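Local coordinates for glucan-binding protein C, GbpC (Streptococcus mutans UA159, PDB 5UQZ) that is a calcium-containing, cell-wall-attached streptococcal adhesin that probably binds glucan and mediates both sucrose-dependent and sucrose-independent adherence, at residues A72-E77 against V170-D175; N80-K85 against A113-P118; Q98-D103 against T179-A184. All coordinates share one frame; numbering follows the deposited sequence. Where two conformers were deposited one is given.

Interaction 1 (A72-E77 against V170-D175); sequences AKLSIE and VNLFHD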
loop_
_atom_site.group_PDB
_atom_site.type_symbol
_atom_site.label_atom_id
_atom_site.label_comp_id
_atom_site.label_asym_id
_atom_site.label_seq_id
_atom_site.Cartn_x
_atom_site.Cartn_y
_atom_site.Cartn_z
ATOM N N ALA A 72 12.023 -11.782 11.763
ATOM C CA ALA A 72 10.913 -12.612 12.234
ATOM C C ALA A 72 10.863 -13.927 11.459
ATOM O O ALA A 72 11.252 -14.001 10.284
ATOM C CB ALA A 72 9.606 -11.858 12.088
ATOM N N LYS A 73 10.347 -14.960 12.123
ATOM C CA LYS A 73 10.143 -16.254 11.489
ATOM C C LYS A 73 8.697 -16.685 11.713
ATOM O O LYS A 73 8.024 -16.219 12.635
ATOM C CB LYS A 73 11.142 -17.276 12.022
ATOM C CG LYS A 73 10.933 -17.616 13.444
ATOM C CD LYS A 73 11.838 -18.809 13.819
ATOM C CE LYS A 73 11.814 -19.106 15.287
ATOM N NZ LYS A 73 10.494 -19.682 15.684
ATOM N N LEU A 74 8.261 -17.620 10.866
ATOM C CA LEU A 74 6.861 -17.989 10.724
ATOM C C LEU A 74 6.569 -19.419 11.140
ATOM O O LEU A 74 7.334 -20.323 10.819
ATOM C CB LEU A 74 6.610 -18.158 9.184
ATOM C CG LEU A 74 6.674 -16.885 8.387
ATOM C CD1 LEU A 74 6.777 -17.150 6.896
ATOM C CD2 LEU A 74 5.514 -15.930 8.699
ATOM N N SER A 75 5.385 -19.631 11.714
ATOM C CA SER A 75 4.782 -20.936 11.932
ATOM C C SER A 75 3.358 -20.835 11.426
ATOM O O SER A 75 2.632 -19.915 11.818
ATOM C CB SER A 75 4.772 -21.266 13.441
ATOM O OG SER A 75 4.211 -22.537 13.683
ATOM N N ILE A 76 2.973 -21.742 10.532
ATOM C CA ILE A 76 1.730 -21.584 9.784
ATOM C C ILE A 76 0.848 -22.795 10.041
ATOM O O ILE A 76 1.309 -23.932 9.902
ATOM C CB ILE A 76 2.022 -21.436 8.273
ATOM C CG1 ILE A 76 2.961 -20.273 7.979
ATOM C CG2 ILE A 76 0.729 -21.316 7.480
ATOM C CD1 ILE A 76 3.573 -20.329 6.560
ATOM N N GLU A 77 -0.412 -22.544 10.360
ATOM C CA GLU A 77 -1.403 -23.581 10.526
ATOM C C GLU A 77 -2.565 -23.330 9.577
ATOM O O GLU A 77 -2.982 -22.190 9.366
ATOM C CB GLU A 77 -1.931 -23.594 11.965
ATOM C CG GLU A 77 -2.820 -24.798 12.270
ATOM C CD GLU A 77 -3.379 -24.833 13.690
ATOM O OE1 GLU A 77 -3.122 -23.898 14.495
ATOM O OE2 GLU A 77 -4.093 -25.813 14.020
ATOM N N VAL A 170 -0.808 -16.477 -2.662
ATOM C CA VAL A 170 -0.328 -15.608 -1.594
ATOM C C VAL A 170 1.176 -15.716 -1.481
ATOM O O VAL A 170 1.730 -16.829 -1.429
ATOM C CB VAL A 170 -0.963 -15.973 -0.236
ATOM C CG1 VAL A 170 -0.332 -15.169 0.903
ATOM C CG2 VAL A 170 -2.457 -15.713 -0.305
ATOM N N ASN A 171 1.843 -14.571 -1.395
ATOM C CA ASN A 171 3.215 -14.459 -0.915
ATOM C C ASN A 171 3.100 -13.870 0.490
ATOM O O ASN A 171 2.657 -12.719 0.655
ATOM C CB ASN A 171 3.974 -13.527 -1.850
ATOM C CG ASN A 171 5.457 -13.470 -1.567
ATOM O OD1 ASN A 171 6.022 -14.240 -0.766
ATOM N ND2 ASN A 171 6.111 -12.571 -2.275
ATOM N N LEU A 172 3.380 -14.701 1.493
ATOM C CA LEU A 172 3.287 -14.321 2.883
ATOM C C LEU A 172 4.678 -13.947 3.368
ATOM O O LEU A 172 5.586 -14.792 3.445
ATOM C CB LEU A 172 2.757 -15.497 3.698
ATOM C CG LEU A 172 2.637 -15.262 5.200
ATOM C CD1 LEU A 172 1.487 -14.375 5.513
ATOM C CD2 LEU A 172 2.425 -16.622 5.942
ATOM N N PHE A 173 4.871 -12.685 3.736
ATOM C CA PHE A 173 6.219 -12.241 4.144
ATOM C C PHE A 173 6.553 -12.730 5.535
ATOM O O PHE A 173 5.703 -12.754 6.439
ATOM C CB PHE A 173 6.225 -10.708 4.087
ATOM C CG PHE A 173 6.014 -10.206 2.662
ATOM C CD1 PHE A 173 6.995 -10.445 1.678
ATOM C CD2 PHE A 173 4.794 -9.646 2.279
ATOM C CE1 PHE A 173 6.779 -10.032 0.378
ATOM C CE2 PHE A 173 4.588 -9.251 0.971
ATOM C CZ PHE A 173 5.585 -9.448 0.022
ATOM N N HIS A 174 7.824 -13.093 5.748
ATOM C CA HIS A 174 8.189 -13.530 7.096
ATOM C C HIS A 174 8.168 -12.364 8.079
ATOM O O HIS A 174 8.003 -12.594 9.276
ATOM C CB HIS A 174 9.512 -14.289 7.115
ATOM C CG HIS A 174 10.708 -13.451 6.837
ATOM N ND1 HIS A 174 11.413 -12.847 7.851
ATOM C CD2 HIS A 174 11.306 -13.097 5.682
ATOM C CE1 HIS A 174 12.412 -12.158 7.319
ATOM N NE2 HIS A 174 12.385 -12.323 6.010
ATOM N N ASP A 175 8.325 -11.124 7.582
ATOM C CA ASP A 175 8.184 -9.931 8.409
ATOM C C ASP A 175 6.703 -9.548 8.453
ATOM O O ASP A 175 6.145 -9.120 7.429
ATOM C CB ASP A 175 9.038 -8.805 7.818
ATOM C CG ASP A 175 8.936 -7.492 8.613
ATOM O OD1 ASP A 175 8.001 -7.322 9.408
ATOM O OD2 ASP A 175 9.776 -6.602 8.395
#

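Interaction 2 (N80-K85 against A113-P118); sequences NQYLTK and ANPYDP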
loop_
_atom_site.group_PDB
_atom_site.type_symbol
_atom_site.label_atom_id
_atom_site.label_comp_id
_atom_site.label_asym_id
_atom_site.label_seq_id
_atom_site.Cartn_x
_atom_site.Cartn_y
_atom_site.Cartn_z
ATOM N N ASN A 80 -3.022 -25.890 3.206
ATOM C CA ASN A 80 -2.876 -27.199 2.615
ATOM C C ASN A 80 -2.216 -27.218 1.251
ATOM O O ASN A 80 -1.970 -28.296 0.750
ATOM C CB ASN A 80 -4.220 -27.913 2.581
ATOM C CG ASN A 80 -4.058 -29.469 2.616
ATOM O OD1 ASN A 80 -3.352 -30.094 3.478
ATOM N ND2 ASN A 80 -4.698 -30.093 1.652
ATOM N N GLN A 81 -2.014 -26.090 0.587
ATOM C CA GLN A 81 -1.425 -26.063 -0.761
ATOM C C GLN A 81 -0.305 -25.033 -0.806
ATOM O O GLN A 81 -0.530 -23.871 -1.177
ATOM C CB GLN A 81 -2.488 -25.701 -1.794
ATOM C CG GLN A 81 -3.525 -26.746 -1.892
ATOM C CD GLN A 81 -3.020 -27.789 -2.777
ATOM O OE1 GLN A 81 -2.279 -28.679 -2.338
ATOM N NE2 GLN A 81 -3.399 -27.698 -4.074
ATOM N N TYR A 82 0.895 -25.439 -0.457
ATOM C CA TYR A 82 2.062 -24.576 -0.618
ATOM C C TYR A 82 2.565 -24.622 -2.057
ATOM O O TYR A 82 2.505 -25.657 -2.723
ATOM C CB TYR A 82 3.187 -25.031 0.301
ATOM C CG TYR A 82 2.844 -24.919 1.771
ATOM C CD1 TYR A 82 3.115 -23.764 2.485
ATOM C CD2 TYR A 82 2.255 -25.997 2.468
ATOM C CE1 TYR A 82 2.813 -23.673 3.828
ATOM C CE2 TYR A 82 1.976 -25.928 3.817
ATOM C CZ TYR A 82 2.276 -24.757 4.488
ATOM O OH TYR A 82 1.999 -24.667 5.829
ATOM N N LEU A 83 3.070 -23.480 -2.554
ATOM C CA LEU A 83 3.655 -23.464 -3.884
ATOM C C LEU A 83 5.015 -24.136 -3.822
ATOM O O LEU A 83 5.848 -23.785 -2.991
ATOM C CB LEU A 83 3.783 -22.000 -4.335
ATOM C CG LEU A 83 4.286 -21.795 -5.751
ATOM C CD1 LEU A 83 3.250 -22.251 -6.769
ATOM C CD2 LEU A 83 4.642 -20.289 -5.965
ATOM N N THR A 84 5.266 -25.080 -4.716
ATOM C CA THR A 84 6.580 -25.725 -4.707
ATOM C C THR A 84 7.660 -24.702 -5.055
ATOM O O THR A 84 7.422 -23.707 -5.746
ATOM C CB THR A 84 6.650 -26.903 -5.689
ATOM O OG1 THR A 84 6.561 -26.367 -7.026
ATOM C CG2 THR A 84 5.580 -27.954 -5.389
ATOM N N LYS A 85 8.869 -24.935 -4.565
ATOM C CA LYS A 85 9.940 -24.024 -4.924
ATOM C C LYS A 85 10.228 -24.046 -6.411
ATOM O O LYS A 85 10.573 -23.011 -6.978
ATOM C CB LYS A 85 11.203 -24.258 -4.088
ATOM C CG LYS A 85 11.028 -23.724 -2.660
ATOM C CD LYS A 85 12.310 -23.612 -1.915
ATOM C CE LYS A 85 12.098 -22.944 -0.548
ATOM N NZ LYS A 85 13.393 -22.810 0.186
ATOM N N ALA A 113 3.009 -30.408 1.929
ATOM C CA ALA A 113 4.100 -30.285 2.883
ATOM C C ALA A 113 4.865 -28.982 2.619
ATOM O O ALA A 113 5.420 -28.780 1.531
ATOM C CB ALA A 113 5.039 -31.480 2.732
ATOM N N ASN A 114 4.951 -28.139 3.622
ATOM C CA ASN A 114 5.588 -26.837 3.442
ATOM C C ASN A 114 7.066 -27.000 3.071
ATOM O O ASN A 114 7.831 -27.565 3.868
ATOM C CB ASN A 114 5.508 -26.099 4.778
ATOM C CG ASN A 114 6.025 -24.643 4.676
ATOM O OD1 ASN A 114 6.469 -24.204 3.595
ATOM N ND2 ASN A 114 5.933 -23.893 5.768
ATOM N N PRO A 115 7.530 -26.489 1.922
ATOM C CA PRO A 115 8.946 -26.589 1.597
ATOM C C PRO A 115 9.741 -25.385 2.066
ATOM O O PRO A 115 10.966 -25.378 1.871
ATOM C CB PRO A 115 8.938 -26.634 0.070
ATOM C CG PRO A 115 7.773 -25.733 -0.305
ATOM C CD PRO A 115 6.711 -25.959 0.791
ATOM N N TYR A 116 9.111 -24.342 2.598
ATOM C CA TYR A 116 9.776 -23.097 2.964
ATOM C C TYR A 116 10.280 -23.175 4.403
ATOM O O TYR A 116 9.606 -23.683 5.307
ATOM C CB TYR A 116 8.844 -21.882 2.790
ATOM C CG TYR A 116 8.406 -21.725 1.352
ATOM C CD1 TYR A 116 9.204 -21.053 0.417
ATOM C CD2 TYR A 116 7.226 -22.280 0.894
ATOM C CE1 TYR A 116 8.877 -20.987 -0.900
ATOM C CE2 TYR A 116 6.860 -22.226 -0.450
ATOM C CZ TYR A 116 7.683 -21.568 -1.329
ATOM O OH TYR A 116 7.369 -21.540 -2.683
ATOM N N ASP A 117 11.474 -22.655 4.627
ATOM C CA ASP A 117 12.021 -22.534 5.960
ATOM C C ASP A 117 11.185 -21.520 6.746
ATOM O O ASP A 117 10.622 -20.587 6.159
ATOM C CB ASP A 117 13.435 -21.992 5.819
ATOM C CG ASP A 117 14.203 -22.064 7.112
ATOM O OD1 ASP A 117 14.791 -23.126 7.401
ATOM O OD2 ASP A 117 14.212 -21.083 7.882
ATOM N N PRO A 118 11.108 -21.657 8.076
ATOM C CA PRO A 118 10.377 -20.640 8.849
ATOM C C PRO A 118 10.890 -19.227 8.645
ATOM O O PRO A 118 10.168 -18.251 8.890
ATOM C CB PRO A 118 10.559 -21.102 10.296
ATOM C CG PRO A 118 10.732 -22.561 10.205
ATOM C CD PRO A 118 11.510 -22.799 8.908
HETATM O O HOH W 1 4.029 -25.137 7.689
#

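Interaction 3 (Q98-D103 against T179-A184); sequences QQYNTD and TIFIGA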
loop_
_atom_site.group_PDB
_atom_site.type_symbol
_atom_site.label_atom_id
_atom_site.label_comp_id
_atom_site.label_asym_id
_atom_site.label_seq_id
_atom_site.Cartn_x
_atom_site.Cartn_y
_atom_site.Cartn_z
ATOM N N GLN A 98 1.171 -11.609 -14.286
ATOM C CA GLN A 98 1.235 -13.006 -14.703
ATOM C C GLN A 98 1.635 -13.918 -13.556
ATOM O O GLN A 98 1.175 -15.063 -13.498
ATOM C CB GLN A 98 2.211 -13.205 -15.848
ATOM C CG GLN A 98 1.749 -12.630 -17.198
ATOM C CD GLN A 98 0.405 -13.191 -17.748
ATOM O OE1 GLN A 98 -0.173 -14.154 -17.243
ATOM N NE2 GLN A 98 -0.077 -12.564 -18.813
ATOM N N GLN A 99 2.511 -13.455 -12.658
ATOM C CA GLN A 99 2.859 -14.266 -11.498
ATOM C C GLN A 99 1.636 -14.608 -10.666
ATOM O O GLN A 99 1.607 -15.660 -10.025
ATOM C CB GLN A 99 3.867 -13.506 -10.661
ATOM C CG GLN A 99 4.527 -14.296 -9.612
ATOM C CD GLN A 99 5.738 -13.549 -9.089
ATOM O OE1 GLN A 99 6.458 -12.874 -9.852
ATOM N NE2 GLN A 99 5.965 -13.651 -7.813
ATOM N N TYR A 100 0.633 -13.727 -10.645
ATOM C CA TYR A 100 -0.579 -13.980 -9.892
ATOM C C TYR A 100 -1.715 -14.447 -10.784
ATOM O O TYR A 100 -2.857 -14.520 -10.324
ATOM C CB TYR A 100 -0.969 -12.755 -9.071
ATOM C CG TYR A 100 -0.062 -12.621 -7.851
ATOM C CD1 TYR A 100 -0.391 -13.259 -6.644
ATOM C CD2 TYR A 100 1.139 -11.926 -7.930
ATOM C CE1 TYR A 100 0.432 -13.134 -5.543
ATOM C CE2 TYR A 100 1.968 -11.799 -6.840
ATOM C CZ TYR A 100 1.628 -12.446 -5.643
ATOM O OH TYR A 100 2.431 -12.307 -4.540
ATOM N N ASN A 101 -1.429 -14.820 -12.020
ATOM C CA ASN A 101 -2.455 -15.379 -12.889
ATOM C C ASN A 101 -2.629 -16.847 -12.520
ATOM O O ASN A 101 -1.856 -17.699 -12.940
ATOM C CB ASN A 101 -2.069 -15.210 -14.348
ATOM C CG ASN A 101 -3.141 -15.738 -15.268
ATOM O OD1 ASN A 101 -4.101 -16.387 -14.815
ATOM N ND2 ASN A 101 -3.020 -15.447 -16.561
ATOM N N THR A 102 -3.644 -17.148 -11.697
ATOM C CA THR A 102 -3.866 -18.518 -11.239
ATOM C C THR A 102 -4.172 -19.477 -12.379
ATOM O O THR A 102 -4.068 -20.699 -12.178
ATOM C CB THR A 102 -4.939 -18.540 -10.142
ATOM O OG1 THR A 102 -6.063 -17.740 -10.551
ATOM C CG2 THR A 102 -4.400 -17.953 -8.838
ATOM N N ASP A 103 -4.539 -18.983 -13.566
ATOM C CA ASP A 103 -4.710 -19.895 -14.701
ATOM C C ASP A 103 -3.389 -20.556 -15.097
ATOM O O ASP A 103 -3.398 -21.574 -15.806
ATOM C CB ASP A 103 -5.146 -19.113 -15.941
ATOM C CG ASP A 103 -6.571 -18.594 -15.872
ATOM O OD1 ASP A 103 -7.331 -18.958 -14.968
ATOM O OD2 ASP A 103 -6.940 -17.833 -16.788
ATOM N N THR A 179 2.967 -8.017 5.889
ATOM C CA THR A 179 1.675 -8.689 5.754
ATOM C C THR A 179 1.623 -9.611 4.539
ATOM O O THR A 179 2.331 -10.610 4.556
ATOM C CB THR A 179 0.505 -7.697 5.868
ATOM O OG1 THR A 179 0.788 -6.661 6.831
ATOM C CG2 THR A 179 -0.766 -8.406 6.276
ATOM N N ILE A 180 0.805 -9.331 3.518
ATOM C CA ILE A 180 0.562 -10.321 2.475
ATOM C C ILE A 180 0.429 -9.642 1.118
ATOM O O ILE A 180 -0.149 -8.549 0.986
ATOM C CB ILE A 180 -0.717 -11.038 2.899
ATOM C CG1 ILE A 180 -1.120 -12.185 2.092
ATOM C CG2 ILE A 180 -1.941 -10.167 2.897
ATOM C CD1 ILE A 180 -2.522 -12.704 2.654
ATOM N N PHE A 181 0.906 -10.353 0.096
ATOM C CA PHE A 181 0.672 -9.987 -1.299
ATOM C C PHE A 181 -0.192 -11.099 -1.873
ATOM O O PHE A 181 0.198 -12.266 -1.805
ATOM C CB PHE A 181 2.006 -9.832 -2.044
ATOM C CG PHE A 181 1.924 -9.023 -3.280
ATOM C CD1 PHE A 181 2.837 -8.016 -3.492
ATOM C CD2 PHE A 181 1.006 -9.317 -4.271
ATOM C CE1 PHE A 181 2.811 -7.252 -4.658
ATOM C CE2 PHE A 181 0.980 -8.540 -5.471
ATOM C CZ PHE A 181 1.846 -7.509 -5.621
ATOM N N ILE A 182 -1.395 -10.777 -2.333
ATOM C CA ILE A 182 -2.372 -11.784 -2.771
ATOM C C ILE A 182 -2.910 -11.428 -4.146
ATOM O O ILE A 182 -3.051 -10.243 -4.496
ATOM C CB ILE A 182 -3.470 -11.942 -1.694
ATOM C CG1 ILE A 182 -4.444 -13.050 -2.026
ATOM C CG2 ILE A 182 -4.232 -10.643 -1.432
ATOM C CD1 ILE A 182 -5.356 -13.457 -0.872
ATOM N N GLY A 183 -3.204 -12.456 -4.946
ATOM C CA GLY A 183 -3.791 -12.181 -6.244
ATOM C C GLY A 183 -4.382 -13.429 -6.865
ATOM O O GLY A 183 -4.155 -14.549 -6.409
ATOM N N ALA A 184 -5.120 -13.216 -7.960
ATOM C CA ALA A 184 -5.741 -14.312 -8.701
ATOM C C ALA A 184 -6.104 -13.803 -10.076
ATOM O O ALA A 184 -6.220 -12.608 -10.301
ATOM C CB ALA A 184 -6.999 -14.777 -7.989
#

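Interaction 1 (A72-E77 against V170-D175)
His174 ND1 gives its hydrogen to Ala72 O over 2.7 Å, with an N-H...O angle of 145°. The carbonyl oxygen sits near the ring edge, though tilted 22° from the ring plane. CG of His174 lies between the backbone N and the carbonyl carbon (chi1 69°), and this brings the ring beside Ala72 O. The backbone N of His174 donates to Asp121, so backbone and ring are both held. In return, Ala72 CB packs against the backbone, 3.3 Å from His174 O.

Beyond this bond the contact is apolar. The side chains of Leu74 and His174 cross at about a right angle. Leu74 CD1 lies 3.9 Å from His174 CA, and Leu74 CD2 lies 3.9 Å from Phe173 O. Two residues along the strand, Ile76 CD1 and Leu172 CD2 meet tip to tip at 3.9 Å. Leu172 CD2 also touches Leu74 CD2, at 4.2 Å. Val134 and Tyr136 of strand 132-137 pack on both leucines.

The contact joins strand 73-77 of one antiparallel sheet to the end of strand 167-172, in another, and the turn that follows it. This fits the beta-supersandwich fold. ND1 is the donor, so it carries a proton; this probably favours the ND1-H form if the ring is neutral. One directional bond thus fixes the imidazole at the end of a leucine and isoleucine seam.

Interaction 2 (N80-K85 against A113-P118)
An amide lies flat on an aromatic ring: the side-chain plane of Asn114 is only 4° from that of the Tyr82 ring. Asn114 CG lies 3.5 Å from Tyr82 CE1. Asn114 CB makes a CH-pi contact over the same face, 3.6 Å from the ring centroid. CG of Asn114 is anti to the backbone N (chi1 -174°), which carries the amide over the ring. A water accepts from Asn114 ND2 and hydrogen-bonds to Tyr82 OH at 2.8 Å, so it bridges the polar ends of the stack. The other polar atom of the amide, Asn114 OD1, accepts from Tyr116 N at 2.8 Å.

Pro115 follows, with CD 3.7 Å from Tyr82 CB. Next, Tyr116 OH donates to Leu83 O at 2.7 Å, from well above the carbonyl plane. Lys85 runs past the Tyr116 ring in the opposite direction. Its CE lies 3.6 Å from Tyr116 CD1, while its NZ forms a salt bridge with Glu120.

Thr84 is the N-cap of helix 85-91, bonding Ala87 N. The loop that meets this strand-to-helix junction is shaped by the bond from Tyr116 N to the Asn114 side chain, which makes an Asx turn.

Interaction 3 (Q98-D103 against T179-A184)
Strand 180-184, an inner strand of a four-stranded antiparallel sheet, is covered here by the chain that leaves helix 96-99. Tyr100, the first residue to depart from helical geometry, lays its side chain along the strand. Its CG is anti to the carbonyl carbon (chi1 -75°), which directs the ring over Gly183 toward Phe181. CD1 of Tyr100 comes within 3.4 Å of Gly183 N. Gly183 has no side chain, and the Tyr100 ring rests close on its backbone.

The Tyr100 and Phe181 rings are nearly parallel, with planes at 17°. They are slid so far apart that they barely overlap, and their centroids are 5.0 Å apart. The contact is made at the hydroxyl end: Tyr100 OH lies 3.3 Å and Tyr100 CZ 3.5 Å from Phe181 CD2. Phe181 also meets the ring of Trp328, and its side chain is about 8 Å from the bound calcium ion.

At the other end, Tyr100 O lies 3.3 Å from Ala184 CA. Thr102 CG2 packs 3.9 Å from the same Ala184 CA. Asn101 forms an Asx turn, its OD1 accepting from Asp103 N at 2.9 Å. No hydrogen bond joins the two segments. Their cohesion therefore rests on van der Waals packing of the two rings and the backbone, while the Asn101 Asx turn and the bonds of Thr102 OG1 to Gln185 and Asn163 hold the turn.

Overall arrangement
From the N terminus, segments 72-77, 80-85 and 98-103 come first, and their partners follow. Interaction 2 closes the shortest loop, when the chain returns at 113-118. Interaction 1 closes at 170-175 and encloses interaction 2 completely. Interaction 3 closes last, at 179-184, and crosses both of the others. Interactions 1 and 2 touch where Leu74 N probably bonds to Pro118 O. Interactions 1 and 3 share a sheet, since strands 167-172 and 180-184 are neighbours and Asn171 N probably bonds to Phe181 O. Interactions 2 and 3 do not touch. Together they tie strand 73-77, the sheet with strands 167-172 and 180-184, and the intervening chain with strand 82-83 and helices 85-91 and 96-99.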